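Membrane protein (Acinetobacter baumannii AB307-0294, PDB 5DL5) forms an outer-membrane beta-barrel channel of the OprD porin family that probably lets small molecules, antibiotics among them, into the cell. Local coordinates at residues Y125-L130 with E145-L151; P133-T139 with D311-Y317; G165-D170 with L187-V192. All blocks are in the same frame, centred on the assembly; numbering follows the deposited sequence.

Contact 1 (Y125-L130 with E145-L151)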
ATOM      1  N   TYR A 125       2.154  -7.000 -20.475  1.00 31.04           N
ATOM      2  CA  TYR A 125       2.316  -5.680 -20.977  1.00 33.02           C
ATOM      3  C   TYR A 125       0.949  -4.934 -20.973  1.00 34.53           C
ATOM      4  O   TYR A 125      -0.028  -5.387 -21.595  1.00 32.00           O
ATOM      5  CB  TYR A 125       2.810  -5.792 -22.403  1.00 36.89           C
ATOM      6  CG  TYR A 125       2.861  -4.409 -23.016  1.00 45.06           C
ATOM      7  CD1 TYR A 125       3.607  -3.378 -22.411  1.00 50.37           C
ATOM      8  CD2 TYR A 125       2.216  -4.136 -24.196  1.00 50.97           C
ATOM      9  CE1 TYR A 125       3.676  -2.112 -22.966  1.00 56.24           C
ATOM     10  CE2 TYR A 125       2.290  -2.877 -24.777  1.00 60.07           C
ATOM     11  CZ  TYR A 125       3.031  -1.892 -24.152  1.00 62.13           C
ATOM     12  OH  TYR A 125       3.136  -0.684 -24.719  1.00 71.66           O
ATOM     13  N   GLY A 126       0.908  -3.802 -20.295  1.00 32.57           N
ATOM     14  CA  GLY A 126      -0.216  -2.970 -20.234  1.00 32.64           C
ATOM     15  C   GLY A 126      -0.544  -2.528 -18.825  1.00 32.76           C
ATOM     16  O   GLY A 126       0.336  -2.363 -17.998  1.00 32.48           O
ATOM     17  N   THR A 127      -1.826  -2.261 -18.593  1.00 35.56           N
ATOM     18  CA  THR A 127      -2.324  -1.724 -17.351  1.00 35.56           C
ATOM     19  C   THR A 127      -2.479  -2.783 -16.306  1.00 36.63           C
ATOM     20  O   THR A 127      -3.108  -3.798 -16.580  1.00 36.62           O
ATOM     21  CB  THR A 127      -3.688  -1.060 -17.563  1.00 35.30           C
ATOM     22  OG1 THR A 127      -3.485  -0.119 -18.574  1.00 35.62           O
ATOM     23  CG2 THR A 127      -4.051  -0.108 -16.370  1.00 35.40           C
ATOM     24  N   GLN A 128      -1.936  -2.537 -15.096  1.00 31.09           N
ATOM     25  CA  GLN A 128      -1.942  -3.549 -14.085  1.00 32.60           C
ATOM     26  C   GLN A 128      -1.801  -3.032 -12.687  1.00 29.90           C
ATOM     27  O   GLN A 128      -1.347  -1.910 -12.464  1.00 29.22           O
ATOM     28  CB  GLN A 128      -0.860  -4.644 -14.385  1.00 35.41           C
ATOM     29  CG  GLN A 128       0.526  -4.047 -14.625  1.00 33.98           C
ATOM     30  CD  GLN A 128       1.495  -4.994 -15.309  1.00 34.62           C
ATOM     31  OE1 GLN A 128       1.957  -5.936 -14.722  1.00 33.44           O
ATOM     32  NE2 GLN A 128       1.821  -4.720 -16.532  1.00 32.26           N
ATOM     33  N   VAL A 129      -2.266  -3.821 -11.724  1.00 30.68           N
ATOM     34  CA  VAL A 129      -2.097  -3.473 -10.280  1.00 31.57           C
ATOM     35  C   VAL A 129      -0.827  -4.176  -9.745  1.00 34.01           C
ATOM     36  O   VAL A 129      -0.629  -5.364  -9.999  1.00 34.02           O
ATOM     37  CB  VAL A 129      -3.270  -3.986  -9.500  1.00 33.67           C
ATOM     38  CG1 VAL A 129      -3.154  -3.720  -7.986  1.00 36.79           C
ATOM     39  CG2 VAL A 129      -4.591  -3.344  -9.988  1.00 31.84           C
ATOM     40  N   LEU A 130       0.060  -3.451  -9.085  1.00 28.69           N
ATOM     41  CA  LEU A 130       1.340  -4.032  -8.633  1.00 29.07           C
ATOM     42  C   LEU A 130       1.366  -4.145  -7.136  1.00 28.40           C
ATOM     43  O   LEU A 130       0.800  -3.303  -6.378  1.00 28.38           O
ATOM     44  CB  LEU A 130       2.532  -3.122  -9.016  1.00 28.93           C
ATOM     45  CG  LEU A 130       2.733  -2.898 -10.529  1.00 27.19           C
ATOM     46  CD1 LEU A 130       4.013  -2.080 -10.634  1.00 30.27           C
ATOM     47  CD2 LEU A 130       2.988  -4.239 -11.254  1.00 30.24           C
ATOM     48  N   GLU A 145      -4.725   1.744  -7.525  1.00 28.47           N
ATOM     49  CA  GLU A 145      -3.755   2.445  -8.317  1.00 28.52           C
ATOM     50  C   GLU A 145      -3.249   1.549  -9.456  1.00 28.87           C
ATOM     51  O   GLU A 145      -3.064   0.335  -9.236  1.00 29.50           O
ATOM     52  CB  GLU A 145      -2.602   2.883  -7.381  1.00 27.35           C
ATOM     53  CG  GLU A 145      -1.412   3.546  -8.077  1.00 28.09           C
ATOM     54  CD  GLU A 145      -0.297   3.920  -7.115  1.00 30.74           C
ATOM     55  OE1 GLU A 145      -0.374   3.502  -5.922  1.00 28.58           O
ATOM     56  OE2 GLU A 145       0.526   4.778  -7.557  1.00 35.82           O
ATOM     57  N   TYR A 146      -3.134   2.119 -10.669  1.00 27.07           N
ATOM     58  CA  TYR A 146      -2.705   1.352 -11.850  1.00 27.83           C
ATOM     59  C   TYR A 146      -1.400   1.765 -12.364  1.00 28.83           C
ATOM     60  O   TYR A 146      -1.118   2.950 -12.508  1.00 32.32           O
ATOM     61  CB  TYR A 146      -3.731   1.405 -13.065  1.00 29.21           C
ATOM     62  CG  TYR A 146      -5.134   0.860 -12.707  1.00 30.65           C
ATOM     63  CD1 TYR A 146      -5.290  -0.409 -12.260  1.00 31.32           C
ATOM     64  CD2 TYR A 146      -6.291   1.648 -12.762  1.00 31.60           C
ATOM     65  CE1 TYR A 146      -6.508  -0.931 -11.921  1.00 31.93           C
ATOM     66  CE2 TYR A 146      -7.572   1.127 -12.452  1.00 31.24           C
ATOM     67  CZ  TYR A 146      -7.654  -0.156 -11.991  1.00 31.90           C
ATOM     68  OH  TYR A 146      -8.825  -0.823 -11.651  1.00 34.10           O
ATOM     69  N   PHE A 147      -0.592   0.792 -12.748  1.00 28.57           N
ATOM     70  CA  PHE A 147       0.662   1.103 -13.469  1.00 31.15           C
ATOM     71  C   PHE A 147       0.599   0.565 -14.917  1.00 28.24           C
ATOM     72  O   PHE A 147      -0.033  -0.412 -15.121  1.00 31.70           O
ATOM     73  CB  PHE A 147       1.812   0.493 -12.710  1.00 30.26           C
ATOM     74  CG  PHE A 147       2.196   1.258 -11.459  1.00 30.39           C
ATOM     75  CD1 PHE A 147       3.097   2.358 -11.519  1.00 29.76           C
ATOM     76  CD2 PHE A 147       1.676   0.889 -10.251  1.00 30.03           C
ATOM     77  CE1 PHE A 147       3.522   2.978 -10.362  1.00 31.02           C
ATOM     78  CE2 PHE A 147       2.061   1.559  -9.097  1.00 30.55           C
ATOM     79  CZ  PHE A 147       2.951   2.611  -9.152  1.00 31.68           C
ATOM     80  N   THR A 148       1.236   1.236 -15.866  1.00 30.26           N
ATOM     81  CA  THR A 148       1.329   0.775 -17.210  1.00 29.94           C
ATOM     82  C   THR A 148       2.774   0.505 -17.575  1.00 28.30           C
ATOM     83  O   THR A 148       3.610   1.347 -17.457  1.00 26.70           O
ATOM     84  CB  THR A 148       0.720   1.780 -18.197  1.00 31.53           C
ATOM     85  OG1 THR A 148      -0.588   2.140 -17.752  1.00 36.24           O
ATOM     86  CG2 THR A 148       0.622   1.235 -19.712  1.00 34.52           C
ATOM     87  N   GLY A 149       3.008  -0.702 -18.082  1.00 29.86           N
ATOM     88  CA  GLY A 149       4.339  -1.101 -18.561  1.00 32.41           C
ATOM     89  C   GLY A 149       4.387  -2.584 -18.638  1.00 32.71           C
ATOM     90  O   GLY A 149       3.339  -3.173 -18.899  1.00 32.76           O
ATOM     91  N   THR A 150       5.578  -3.176 -18.425  1.00 28.62           N
ATOM     92  CA  THR A 150       5.841  -4.562 -18.682  1.00 30.49           C
ATOM     93  C   THR A 150       6.411  -5.233 -17.441  1.00 30.71           C
ATOM     94  O   THR A 150       7.315  -4.659 -16.852  1.00 32.92           O
ATOM     95  CB  THR A 150       6.932  -4.725 -19.796  1.00 32.31           C
ATOM     96  OG1 THR A 150       6.440  -4.116 -20.928  1.00 34.07           O
ATOM     97  CG2 THR A 150       7.137  -6.291 -20.267  1.00 31.39           C
ATOM     98  N   LEU A 151       5.862  -6.370 -17.040  1.00 30.35           N
ATOM     99  CA  LEU A 151       6.347  -7.113 -15.911  1.00 29.65           C
ATOM    100  C   LEU A 151       6.558  -8.513 -16.287  1.00 30.26           C
ATOM    101  O   LEU A 151       5.651  -9.222 -16.791  1.00 30.15           O
ATOM    102  CB  LEU A 151       5.354  -7.101 -14.759  1.00 30.47           C
ATOM    103  CG  LEU A 151       5.758  -7.787 -13.450  1.00 33.48           C
ATOM    104  CD1 LEU A 151       6.880  -7.026 -12.801  1.00 36.22           C
ATOM    105  CD2 LEU A 151       4.606  -7.960 -12.407  1.00 33.45           C
TER

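Contact 2 (P133-T139 with D311-Y317)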
ATOM      1  N   PRO A 133       7.074  -4.661  -3.018  1.00 30.16           N
ATOM      2  CA  PRO A 133       7.255  -3.793  -1.893  1.00 30.48           C
ATOM      3  C   PRO A 133       7.814  -2.365  -2.223  1.00 29.86           C
ATOM      4  O   PRO A 133       7.615  -1.383  -1.431  1.00 27.64           O
ATOM      5  CB  PRO A 133       8.247  -4.555  -1.019  1.00 31.69           C
ATOM      6  CG  PRO A 133       8.060  -6.013  -1.314  1.00 34.06           C
ATOM      7  CD  PRO A 133       7.736  -5.987  -2.797  1.00 30.91           C
ATOM      8  N   VAL A 134       8.641  -2.341  -3.272  1.00 30.81           N
ATOM      9  CA  VAL A 134       9.260  -1.051  -3.730  1.00 32.27           C
ATOM     10  C   VAL A 134       8.390  -0.246  -4.673  1.00 31.57           C
ATOM     11  O   VAL A 134       8.681   0.966  -4.858  1.00 35.01           O
ATOM     12  CB  VAL A 134      10.675  -1.221  -4.400  1.00 30.28           C
ATOM     13  CG1 VAL A 134      11.672  -1.706  -3.376  1.00 32.41           C
ATOM     14  CG2 VAL A 134      10.575  -2.110  -5.607  1.00 29.97           C
ATOM     15  N   LEU A 135       7.290  -0.822  -5.164  1.00 29.06           N
ATOM     16  CA  LEU A 135       6.401  -0.127  -6.093  1.00 30.72           C
ATOM     17  C   LEU A 135       5.014  -0.714  -6.040  1.00 30.01           C
ATOM     18  O   LEU A 135       4.733  -1.599  -6.800  1.00 31.85           O
ATOM     19  CB  LEU A 135       6.919  -0.280  -7.543  1.00 31.60           C
ATOM     20  CG  LEU A 135       6.257   0.643  -8.579  1.00 31.37           C
ATOM     21  CD1 LEU A 135       6.749   2.044  -8.331  1.00 35.28           C
ATOM     22  CD2 LEU A 135       6.628   0.268  -9.993  1.00 29.63           C
ATOM     23  N   ALA A 136       4.237  -0.332  -5.026  1.00 30.06           N
ATOM     24  CA  ALA A 136       3.025  -1.030  -4.688  1.00 28.08           C
ATOM     25  C   ALA A 136       1.802  -0.065  -4.940  1.00 31.00           C
ATOM     26  O   ALA A 136       1.770   1.110  -4.437  1.00 29.86           O
ATOM     27  CB  ALA A 136       3.063  -1.484  -3.225  1.00 28.90           C
ATOM     28  N   SER A 137       0.846  -0.599  -5.665  1.00 27.53           N
ATOM     29  CA  SER A 137      -0.435   0.063  -5.871  1.00 29.62           C
ATOM     30  C   SER A 137      -1.203   0.243  -4.608  1.00 27.85           C
ATOM     31  O   SER A 137      -1.430  -0.697  -3.813  1.00 27.92           O
ATOM     32  CB  SER A 137      -1.278  -0.755  -6.858  1.00 29.10           C
ATOM     33  OG  SER A 137      -0.734  -0.573  -8.136  1.00 30.40           O
ATOM     34  N   ASN A 138      -1.625   1.440  -4.408  1.00 28.63           N
ATOM     35  CA  ASN A 138      -2.769   1.682  -3.467  1.00 30.22           C
ATOM     36  C   ASN A 138      -3.925   0.718  -3.638  1.00 31.94           C
ATOM     37  O   ASN A 138      -4.485   0.582  -4.715  1.00 32.18           O
ATOM     38  CB  ASN A 138      -3.420   3.068  -3.701  1.00 32.38           C
ATOM     39  CG  ASN A 138      -4.363   3.486  -2.540  1.00 35.87           C
ATOM     40  OD1 ASN A 138      -4.223   3.033  -1.385  1.00 33.65           O
ATOM     41  ND2 ASN A 138      -5.315   4.333  -2.841  1.00 35.70           N
ATOM     42  N   THR A 139      -4.305   0.074  -2.573  1.00 33.30           N
ATOM     43  CA  THR A 139      -5.545  -0.622  -2.556  1.00 37.72           C
ATOM     44  C   THR A 139      -6.292  -0.281  -1.247  1.00 36.53           C
ATOM     45  O   THR A 139      -7.214  -0.998  -0.927  1.00 40.51           O
ATOM     46  CB  THR A 139      -5.361  -2.178  -2.635  1.00 38.49           C
ATOM     47  OG1 THR A 139      -4.690  -2.588  -1.467  1.00 39.28           O
ATOM     48  CG2 THR A 139      -4.494  -2.644  -3.892  1.00 46.04           C
ATOM     49  N   ASP A 311       5.837   6.630  -7.207  1.00 30.41           N
ATOM     50  CA  ASP A 311       6.574   5.515  -6.681  1.00 33.55           C
ATOM     51  C   ASP A 311       5.722   4.539  -5.871  1.00 32.62           C
ATOM     52  O   ASP A 311       6.289   3.759  -5.137  1.00 31.41           O
ATOM     53  CB  ASP A 311       7.836   6.000  -5.844  1.00 30.75           C
ATOM     54  CG  ASP A 311       7.467   6.910  -4.715  1.00 33.85           C
ATOM     55  OD1 ASP A 311       6.617   7.854  -4.906  1.00 33.51           O
ATOM     56  OD2 ASP A 311       7.978   6.716  -3.572  1.00 34.69           O
ATOM     57  N   GLY A 312       4.397   4.605  -6.026  1.00 31.34           N
ATOM     58  CA  GLY A 312       3.563   3.683  -5.377  1.00 32.45           C
ATOM     59  C   GLY A 312       3.080   4.248  -4.063  1.00 33.89           C
ATOM     60  O   GLY A 312       3.868   4.427  -3.122  1.00 30.48           O
ATOM     61  N   PHE A 313       1.758   4.482  -4.008  1.00 32.61           N
ATOM     62  CA  PHE A 313       1.128   4.930  -2.802  1.00 30.20           C
ATOM     63  C   PHE A 313       1.140   3.917  -1.641  1.00 30.78           C
ATOM     64  O   PHE A 313       0.883   4.253  -0.543  1.00 31.95           O
ATOM     65  CB  PHE A 313      -0.297   5.385  -3.187  1.00 33.75           C
ATOM     66  CG  PHE A 313      -1.022   6.121  -2.118  1.00 33.81           C
ATOM     67  CD1 PHE A 313      -0.842   7.453  -1.989  1.00 40.04           C
ATOM     68  CD2 PHE A 313      -1.837   5.469  -1.251  1.00 36.31           C
ATOM     69  CE1 PHE A 313      -1.498   8.169  -1.004  1.00 38.76           C
ATOM     70  CE2 PHE A 313      -2.546   6.169  -0.287  1.00 38.05           C
ATOM     71  CZ  PHE A 313      -2.374   7.516  -0.181  1.00 39.36           C
ATOM     72  N   GLN A 314       1.356   2.624  -1.864  1.00 29.78           N
ATOM     73  CA  GLN A 314       1.329   1.655  -0.853  1.00 28.73           C
ATOM     74  C   GLN A 314       2.737   1.077  -0.632  1.00 28.58           C
ATOM     75  O   GLN A 314       2.871  -0.018  -0.065  1.00 28.29           O
ATOM     76  CB  GLN A 314       0.347   0.528  -1.257  1.00 31.34           C
ATOM     77  CG  GLN A 314      -0.183  -0.283  -0.099  1.00 36.99           C
ATOM     78  CD  GLN A 314      -1.600  -0.764  -0.405  1.00 37.95           C
ATOM     79  OE1 GLN A 314      -2.509  -0.002  -0.461  1.00 36.54           O
ATOM     80  NE2 GLN A 314      -1.742  -2.029  -0.710  1.00 39.96           N
ATOM     81  N   SER A 315       3.794   1.778  -1.078  1.00 30.39           N
ATOM     82  CA  SER A 315       5.160   1.242  -0.994  1.00 32.85           C
ATOM     83  C   SER A 315       5.718   1.392   0.462  1.00 29.38           C
ATOM     84  O   SER A 315       6.707   2.060   0.684  1.00 30.25           O
ATOM     85  CB  SER A 315       6.077   1.933  -1.993  1.00 30.32           C
ATOM     86  OG  SER A 315       5.613   1.669  -3.286  1.00 30.17           O
ATOM     87  N   ILE A 316       5.053   0.774   1.435  1.00 29.96           N
ATOM     88  CA  ILE A 316       5.276   1.042   2.882  1.00 29.79           C
ATOM     89  C   ILE A 316       5.076  -0.291   3.596  1.00 29.80           C
ATOM     90  O   ILE A 316       4.157  -0.402   4.367  1.00 29.91           O
ATOM     91  CB  ILE A 316       4.434   2.242   3.342  1.00 33.12           C
ATOM     92  CG1 ILE A 316       4.567   2.607   4.810  1.00 39.75           C
ATOM     93  CG2 ILE A 316       2.957   2.056   3.265  1.00 35.48           C
ATOM     94  CD1 ILE A 316       5.822   3.223   5.270  1.00 36.17           C
ATOM     95  N   TYR A 317       5.881  -1.304   3.310  1.00 27.74           N
ATOM     96  CA  TYR A 317       5.690  -2.673   3.867  1.00 29.19           C
ATOM     97  C   TYR A 317       6.422  -2.750   5.268  1.00 30.89           C
ATOM     98  O   TYR A 317       7.458  -3.332   5.411  1.00 32.35           O
ATOM     99  CB  TYR A 317       6.192  -3.710   2.884  1.00 30.76           C
ATOM    100  CG  TYR A 317       5.182  -4.089   1.698  1.00 33.23           C
ATOM    101  CD1 TYR A 317       4.535  -3.135   0.970  1.00 32.12           C
ATOM    102  CD2 TYR A 317       5.056  -5.357   1.282  1.00 35.37           C
ATOM    103  CE1 TYR A 317       3.674  -3.441  -0.053  1.00 34.52           C
ATOM    104  CE2 TYR A 317       4.235  -5.714   0.211  1.00 36.54           C
ATOM    105  CZ  TYR A 317       3.526  -4.723  -0.438  1.00 37.63           C
ATOM    106  OH  TYR A 317       2.713  -5.028  -1.483  1.00 38.01           O
TER

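Contact 3 (G165-D170 with L187-V192)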
ATOM      1  N   GLY A 165      10.714  -5.534 -14.297  1.00 30.21           N
ATOM      2  CA  GLY A 165       9.686  -4.741 -14.965  1.00 28.02           C
ATOM      3  C   GLY A 165      10.166  -3.395 -15.305  1.00 30.11           C
ATOM      4  O   GLY A 165      11.174  -2.899 -14.884  1.00 27.56           O
ATOM      5  N   LYS A 166       9.420  -2.780 -16.154  1.00 31.45           N
ATOM      6  CA  LYS A 166       9.610  -1.411 -16.526  1.00 32.97           C
ATOM      7  C   LYS A 166       8.246  -0.723 -16.668  1.00 30.12           C
ATOM      8  O   LYS A 166       7.432  -1.173 -17.444  1.00 30.56           O
ATOM      9  CB  LYS A 166      10.296  -1.304 -17.852  1.00 34.80           C
ATOM     10  CG  LYS A 166      10.418   0.187 -18.186  1.00 42.38           C
ATOM     11  CD  LYS A 166      11.386   0.521 -19.301  1.00 52.36           C
ATOM     12  CE  LYS A 166      10.828   0.114 -20.591  1.00 53.78           C
ATOM     13  NZ  LYS A 166      11.805   0.613 -21.585  1.00 65.24           N
ATOM     14  N   PHE A 167       8.029   0.376 -15.978  1.00 29.87           N
ATOM     15  CA  PHE A 167       6.722   1.124 -15.986  1.00 27.85           C
ATOM     16  C   PHE A 167       6.902   2.513 -16.392  1.00 28.94           C
ATOM     17  O   PHE A 167       7.886   3.168 -15.969  1.00 28.50           O
ATOM     18  CB  PHE A 167       6.124   0.981 -14.577  1.00 27.74           C
ATOM     19  CG  PHE A 167       5.794  -0.448 -14.284  1.00 28.72           C
ATOM     20  CD1 PHE A 167       4.621  -1.020 -14.843  1.00 28.40           C
ATOM     21  CD2 PHE A 167       6.718  -1.270 -13.642  1.00 31.26           C
ATOM     22  CE1 PHE A 167       4.339  -2.355 -14.699  1.00 30.66           C
ATOM     23  CE2 PHE A 167       6.427  -2.641 -13.496  1.00 31.46           C
ATOM     24  CZ  PHE A 167       5.248  -3.167 -14.037  1.00 30.30           C
ATOM     25  N   THR A 168       5.989   3.010 -17.237  1.00 28.74           N
ATOM     26  CA  THR A 168       6.058   4.385 -17.677  1.00 32.55           C
ATOM     27  C   THR A 168       4.802   5.212 -17.354  1.00 29.52           C
ATOM     28  O   THR A 168       4.764   6.379 -17.698  1.00 33.91           O
ATOM     29  CB  THR A 168       6.231   4.517 -19.267  1.00 36.81           C
ATOM     30  OG1 THR A 168       5.213   3.710 -19.816  1.00 38.72           O
ATOM     31  CG2 THR A 168       7.648   4.004 -19.679  1.00 40.21           C
ATOM     32  N   LYS A 169       3.793   4.627 -16.741  1.00 29.99           N
ATOM     33  CA  LYS A 169       2.658   5.449 -16.314  1.00 31.02           C
ATOM     34  C   LYS A 169       2.244   4.986 -14.944  1.00 30.16           C
ATOM     35  O   LYS A 169       2.333   3.782 -14.650  1.00 27.74           O
ATOM     36  CB  LYS A 169       1.428   5.319 -17.246  1.00 31.53           C
ATOM     37  CG  LYS A 169       1.733   5.862 -18.731  1.00 35.96           C
ATOM     38  CD  LYS A 169       0.363   5.853 -19.478  1.00 40.27           C
ATOM     39  CE  LYS A 169       0.514   6.416 -20.880  1.00 49.28           C
ATOM     40  NZ  LYS A 169      -0.946   6.472 -21.299  1.00 56.36           N
ATOM     41  N   ASP A 170       1.738   5.931 -14.173  1.00 28.01           N
ATOM     42  CA  ASP A 170       1.200   5.627 -12.827  1.00 30.42           C
ATOM     43  C   ASP A 170      -0.076   6.400 -12.676  1.00 31.11           C
ATOM     44  O   ASP A 170      -0.074   7.571 -12.867  1.00 32.00           O
ATOM     45  CB  ASP A 170       2.254   6.033 -11.806  1.00 29.88           C
ATOM     46  CG  ASP A 170       1.735   5.956 -10.331  1.00 34.33           C
ATOM     47  OD1 ASP A 170       0.772   5.256 -10.059  1.00 33.36           O
ATOM     48  OD2 ASP A 170       2.292   6.657  -9.491  1.00 35.81           O
ATOM     49  N   LEU A 187       4.678   9.524 -14.205  1.00 34.22           N
ATOM     50  CA  LEU A 187       5.908   8.744 -14.118  1.00 33.08           C
ATOM     51  C   LEU A 187       6.804   8.926 -15.361  1.00 35.28           C
ATOM     52  O   LEU A 187       6.314   8.841 -16.531  1.00 36.01           O
ATOM     53  CB  LEU A 187       5.445   7.299 -14.000  1.00 33.02           C
ATOM     54  CG  LEU A 187       6.571   6.288 -13.735  1.00 32.91           C
ATOM     55  CD1 LEU A 187       7.610   6.577 -12.616  1.00 34.92           C
ATOM     56  CD2 LEU A 187       5.968   4.913 -13.623  1.00 32.85           C
ATOM     57  N   ASP A 188       8.093   9.040 -15.184  1.00 35.14           N
ATOM     58  CA  ASP A 188       9.048   8.990 -16.326  1.00 37.38           C
ATOM     59  C   ASP A 188       9.354   7.461 -16.631  1.00 38.95           C
ATOM     60  O   ASP A 188       8.816   6.914 -17.544  1.00 36.50           O
ATOM     61  CB  ASP A 188      10.299   9.831 -16.010  1.00 38.65           C
ATOM     62  CG  ASP A 188      11.283   9.956 -17.252  1.00 45.09           C
ATOM     63  OD1 ASP A 188      11.087   9.264 -18.258  1.00 47.21           O
ATOM     64  OD2 ASP A 188      12.285  10.715 -17.186  1.00 45.95           O
ATOM     65  N   ARG A 189      10.145   6.748 -15.810  1.00 34.10           N
ATOM     66  CA  ARG A 189      10.499   5.345 -16.121  1.00 35.41           C
ATOM     67  C   ARG A 189      10.863   4.749 -14.785  1.00 32.75           C
ATOM     68  O   ARG A 189      11.932   5.095 -14.219  1.00 33.46           O
ATOM     69  CB  ARG A 189      11.747   5.265 -17.065  1.00 36.69           C
ATOM     70  CG  ARG A 189      12.150   3.857 -17.505  1.00 40.73           C
ATOM     71  CD  ARG A 189      13.423   3.775 -18.317  1.00 43.86           C
ATOM     72  NE  ARG A 189      14.548   4.166 -17.452  1.00 45.24           N
ATOM     73  CZ  ARG A 189      15.708   4.623 -17.905  1.00 51.04           C
ATOM     74  NH1 ARG A 189      15.963   4.692 -19.219  1.00 51.84           N
ATOM     75  NH2 ARG A 189      16.621   5.058 -17.064  1.00 51.29           N
ATOM     76  N   ALA A 190      10.116   3.774 -14.387  1.00 29.98           N
ATOM     77  CA  ALA A 190      10.479   2.977 -13.234  1.00 30.60           C
ATOM     78  C   ALA A 190      10.913   1.549 -13.616  1.00 29.51           C
ATOM     79  O   ALA A 190      10.113   0.827 -14.212  1.00 32.99           O
ATOM     80  CB  ALA A 190       9.280   2.925 -12.276  1.00 29.90           C
ATOM     81  N   ILE A 191      12.155   1.157 -13.299  1.00 29.08           N
ATOM     82  CA  ILE A 191      12.666  -0.147 -13.569  1.00 31.20           C
ATOM     83  C   ILE A 191      12.678  -0.849 -12.187  1.00 31.25           C
ATOM     84  O   ILE A 191      13.215  -0.269 -11.227  1.00 32.14           O
ATOM     85  CB  ILE A 191      14.087  -0.109 -14.153  1.00 36.05           C
ATOM     86  CG1 ILE A 191      14.283   0.529 -15.598  1.00 41.15           C
ATOM     87  CG2 ILE A 191      14.710  -1.477 -14.224  1.00 36.45           C
ATOM     88  CD1 ILE A 191      13.060   0.588 -16.297  1.00 43.59           C
ATOM     89  N   VAL A 192      12.191  -2.078 -12.138  1.00 30.04           N
ATOM     90  CA  VAL A 192      12.066  -2.830 -10.909  1.00 32.37           C
ATOM     91  C   VAL A 192      12.594  -4.236 -11.095  1.00 29.89           C
ATOM     92  O   VAL A 192      12.578  -4.804 -12.208  1.00 29.78           O
ATOM     93  CB  VAL A 192      10.618  -2.916 -10.339  1.00 32.90           C
ATOM     94  CG1 VAL A 192      10.147  -1.563  -9.925  1.00 37.81           C
ATOM     95  CG2 VAL A 192       9.628  -3.577 -11.276  1.00 34.54           C
TER

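Contact 1 (Y125-L130 with E145-L151)
Gly126 O is gripped by two donors coming from opposite faces of its carbonyl plane: the backbone Gly149 N at 3.1 Å and the side-chain amide Gln128 NE2 at 3.1 Å. This is an antiparallel ladder where the chain leaves the barrel wall of the porin for an inward loop, and both segments turn a corner here, at Gly126-Thr127 and at Gly149. Gly126 N returns a nearly straight bond to Gly149 O (2.9 Å, 174° at the hydrogen), and beyond the corner Gln128 and Phe147 form a second hydrogen-bonded pair. The Gln128 CG sits between the backbone N and the carbonyl carbon (chi1 52°), and the side chain extends back along its own segment, bringing NE2 to Gly126 O with that oxygen in the amide plane and OE1 beside Leu151 CB. Phe147 shares that face; the Leu130 and Phe147 side chains cross at about a right angle, Leu130 CD1 reaching Phe147 CD2 at 3.8 Å, and Leu135 and Phe167 pack around the pair. Tyr125, Thr127, Thr148 and Thr150 line the other face. There Thr127 CG2 lies 3.6 Å from Tyr146 CB, while the Tyr146 hydroxyl bonds to Asp79. Val129 CG2 meets the Tyr146 ring edge, 3.6 Å from CE1.

Contact 2 (P133-T139 with D311-Y317)
Tyr317 lays one ring face over Pro133, whose CA stands 3.9 Å from the ring centroid and almost on its normal, a CH-pi contact. Ala136 CB comes to the same ring obliquely, 3.8 Å from Tyr317 CE1. At the far end, Gln314 and Thr139 cross at about a right angle, and the bent Gln314 chain (chi2 148°) puts both amide ends to work: OE1 accepts Thr139 N at 2.8 Å from above its carbonyl plane, and NE2 gives to Thr139 OG1 at 3.1 Å, in the amide plane. Asn138 and Phe313 run side by side in the same direction, amide and ring planes 61° apart, with Asn138 OD1 approaching Phe313 CD2 obliquely at 3.4 Å; the Asn138 amide nitrogen goes on to Ser173. Between these ends the type I beta turn Gly312-Ser315 docks on Ala136. Gln314 N bonds to Ala136 O, while Ser315 OG takes Ala136 N (3.0 Å) and donates in plane to Asp311 O (2.9 Å). Two inward loops meet near the centre of the chain, consistent with the channel constriction of this family. Tyr208 of strand 203-212 and Tyr220 of strand 216-229 pack against 133-139, and Arg218 of strand 216-229 forms a salt bridge with Asp311.

Contact 3 (G165-D170 with L187-V192)
Phe167 and Ala190 pair as hydrogen-bonded neighbours, Phe167 N to Ala190 O and Ala190 N to Phe167 O both at 2.8 Å, with Gly165 and Val192 forming the next such pair along. The face carrying Phe167, Ala190 and Val192 is buried and compact. Phe167 CG lies anti to the carbonyl carbon (chi1 -64°), which lets the ring run back beside Gly165, which has no side chain to meet it; the ring edge then meets Val192 CG2, 4.0 Å from Phe167 CE2. Leu187 pushes its CD2 against Phe167 O at 3.5 Å, and the same CD2 lies 4.0 Å from Phe167 CB. Leu135 packs on both Phe167 and Val192.

The opposite face is more exposed, yet tight in one place: Lys166 and Ile191, the non-hydrogen-bonded pair, lie alongside each other, and the Ile191 CD1 methyl is pressed to 3.3 Å from Lys166 CG. The looser end is at Thr168, which touches Asp188 O through CG2, at 3.8 Å, without a hydrogen bond. Toward Asp170 the ladder ends, and Asp179 instead bonds to both Asp170 N and Leu187 N. On the other edge of strand 165-170, Thr168 and Lys169 both face Thr148 in a classic beta bulge. Sequence-adjacent strands 160-171 and 190-200, paired antiparallel, are part of the up-and-down meander of a porin barrel, here with the Phe167 face turned to the inward loop that carries Leu135.

In the fold
After strand 121-125 the chain leaves the wall, folds inward through 133-139 and returns at 145-151, where contact 1 closes this short loop. It continues along strand 150-157 and returns antiparallel through 160-171, and contact 3 closes the next, 16-residue excursion as 187-192 takes its place beside 165-170. Much later, the loop before strand 332-341 brings in 311-317 to complete contact 2. Contacts 1 and 2 therefore cross, while contact 3 falls wholly within the span of contact 2. Ser137 bonds to Glu145 O and Leu130 O, joining contacts 1 and 2; Thr150 N to Lys166 O joins 1 and 3; Leu135 packs on Phe167 and Val192, tying inner loop to wall.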